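PDB 3F7X: putative polyketide cyclase from Pseudomonas putida KT2440, which is of unknown function but, as a putative polyketide cyclase of the SnoaL-like family, probably binds a small organic substrate in its pocket. Local coordinates for residues V26-Y30 with A94-F98. Residues are numbered along the deposited sequence; the frame is centred on the assembly and turned at random.
Sequences VNAYY and AAAEF. With EDO (1,2-ethanediol), chain D.
Tyr29 OH and O1 of a bound 1,2-ethanediol share a 2.6 Å hydrogen bond, with O1 near the plane of the phenol ring. The diol, probably from the crystallisation liquor, is also hydrogen-bonded to His51 NE2 and Asn139 OD1, consistent with a pocket in the cone-shaped α+β fold of SnoaL-like proteins. Here helix 22-35 packs on the curved sheet: the axes of segments 26-30 and 94-98 approach to 10.3 Å at 41°. Tyr29 meets segment 94-98 only indirectly, its CD2 lying 3.7 Å above the Tyr30 ring plane, over the centre. With CG beside its backbone N and anti to the carbonyl carbon (chi1 -73°), Tyr30 reaches the strand, where CE2 meets the Ala96 methyl CB at 3.5 Å. The Tyr30 and Phe98 side chains cross roughly at right angles, their ring planes inclined by 54°, an oblique aromatic pair. Without the phenol, as with an alanine at Tyr30, Ala96 would probably lose its closest helix-side contact and Phe98 the ring it packs against, opening a gap between helix and strand. One turn earlier, Val26 CG2 touches Ala94 CB at 3.9 Å. Phe98 also lies near an unidentified ligand, and its CE2 approaches Tyr30 OH to 3.3 Å.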
loop_
_atom_site.group_PDB
_atom_site.type_symbol
_atom_site.label_atom_id
_atom_site.label_comp_id
_atom_site.label_asym_id
_atom_site.label_seq_id
_atom_site.Cartn_x
_atom_site.Cartn_y
_atom_site.Cartn_z
ATOM N N VAL A 26 -1.361 14.818 7.238
ATOM C CA VAL A 26 -2.093 13.702 6.630
ATOM C C VAL A 26 -3.521 13.657 7.167
ATOM O O VAL A 26 -4.442 13.397 6.405
ATOM C CB VAL A 26 -1.317 12.377 6.769
ATOM C CG1 VAL A 26 -2.177 11.212 6.316
ATOM C CG2 VAL A 26 0.009 12.468 5.990
ATOM N N ASN A 27 -3.723 13.908 8.453
ATOM C CA ASN A 27 -5.088 14.021 8.957
ATOM C C ASN A 27 -5.871 15.122 8.225
ATOM O O ASN A 27 -7.038 14.945 7.921
ATOM C CB ASN A 27 -5.105 14.348 10.429
ATOM C CG ASN A 27 -4.789 13.193 11.306
ATOM O OD1 ASN A 27 -4.979 12.068 10.950
ATOM N ND2 ASN A 27 -4.331 13.501 12.540
ATOM N N ALA A 28 -5.220 16.259 7.966
ATOM C CA ALA A 28 -5.878 17.346 7.248
ATOM C C ALA A 28 -6.209 16.955 5.804
ATOM O O ALA A 28 -7.274 17.327 5.312
ATOM C CB ALA A 28 -4.992 18.629 7.288
ATOM N N TYR A 29 -5.313 16.207 5.168
ATOM C CA TYR A 29 -5.531 15.671 3.845
ATOM C C TYR A 29 -6.780 14.840 3.795
ATOM O O TYR A 29 -7.654 15.070 2.949
ATOM C CB TYR A 29 -4.287 14.873 3.456
ATOM C CG TYR A 29 -4.286 14.196 2.100
ATOM C CD1 TYR A 29 -3.777 14.861 0.986
ATOM C CD2 TYR A 29 -4.627 12.881 1.960
ATOM C CE1 TYR A 29 -3.710 14.227 -0.243
ATOM C CE2 TYR A 29 -4.561 12.230 0.736
ATOM C CZ TYR A 29 -4.113 12.911 -0.370
ATOM O OH TYR A 29 -4.031 12.302 -1.617
ATOM N N TYR A 30 -6.912 13.915 4.738
ATOM C CA TYR A 30 -8.092 13.064 4.747
ATOM C C TYR A 30 -9.359 13.780 5.223
ATOM O O TYR A 30 -10.434 13.434 4.753
ATOM C CB TYR A 30 -7.825 11.783 5.545
ATOM C CG TYR A 30 -6.916 10.863 4.744
ATOM C CD1 TYR A 30 -7.294 10.416 3.485
ATOM C CD2 TYR A 30 -5.663 10.503 5.186
ATOM C CE1 TYR A 30 -6.447 9.622 2.717
ATOM C CE2 TYR A 30 -4.821 9.724 4.443
ATOM C CZ TYR A 30 -5.205 9.270 3.218
ATOM O OH TYR A 30 -4.370 8.483 2.467
ATOM N N ALA A 94 5.180 9.307 5.874
ATOM C CA ALA A 94 3.970 8.968 6.566
ATOM C C ALA A 94 3.261 7.869 5.794
ATOM O O ALA A 94 3.527 7.637 4.600
ATOM C CB ALA A 94 3.051 10.214 6.793
ATOM N N ALA A 95 2.303 7.248 6.467
ATOM C CA ALA A 95 1.491 6.195 5.886
ATOM C C ALA A 95 0.125 6.259 6.523
ATOM O O ALA A 95 -0.005 6.638 7.686
ATOM C CB ALA A 95 2.136 4.813 6.125
ATOM N N ALA A 96 -0.894 5.850 5.781
ATOM C CA ALA A 96 -2.240 5.783 6.312
ATOM C C ALA A 96 -2.901 4.514 5.796
ATOM O O ALA A 96 -2.769 4.180 4.626
ATOM C CB ALA A 96 -3.085 7.036 5.939
ATOM N N GLU A 97 -3.662 3.872 6.693
ATOM C CA GLU A 97 -4.510 2.751 6.320
ATOM C C GLU A 97 -5.939 3.067 6.740
ATOM O O GLU A 97 -6.159 3.719 7.756
ATOM C CB GLU A 97 -4.032 1.443 6.977
ATOM C CG GLU A 97 -4.542 0.246 6.241
ATOM C CD GLU A 97 -4.047 -1.104 6.720
ATOM O OE1 GLU A 97 -3.703 -1.213 7.917
ATOM O OE2 GLU A 97 -4.127 -2.057 5.906
ATOM N N PHE A 98 -6.907 2.636 5.959
ATOM C CA PHE A 98 -8.288 3.012 6.154
ATOM C C PHE A 98 -9.205 2.100 5.360
ATOM O O PHE A 98 -8.771 1.284 4.535
ATOM C CB PHE A 98 -8.490 4.490 5.764
ATOM C CG PHE A 98 -7.882 4.868 4.451
ATOM C CD1 PHE A 98 -8.552 4.679 3.272
ATOM C CD2 PHE A 98 -6.613 5.382 4.413
ATOM C CE1 PHE A 98 -7.970 5.006 2.076
ATOM C CE2 PHE A 98 -6.021 5.689 3.209
ATOM C CZ PHE A 98 -6.687 5.503 2.043
HETATM C C1 EDO D . -6.423 10.154 -2.688
HETATM O O1 EDO D . -5.192 10.025 -2.031
HETATM C C2 EDO D . -6.248 10.639 -4.148
HETATM O O2 EDO D . -5.444 9.710 -4.952
#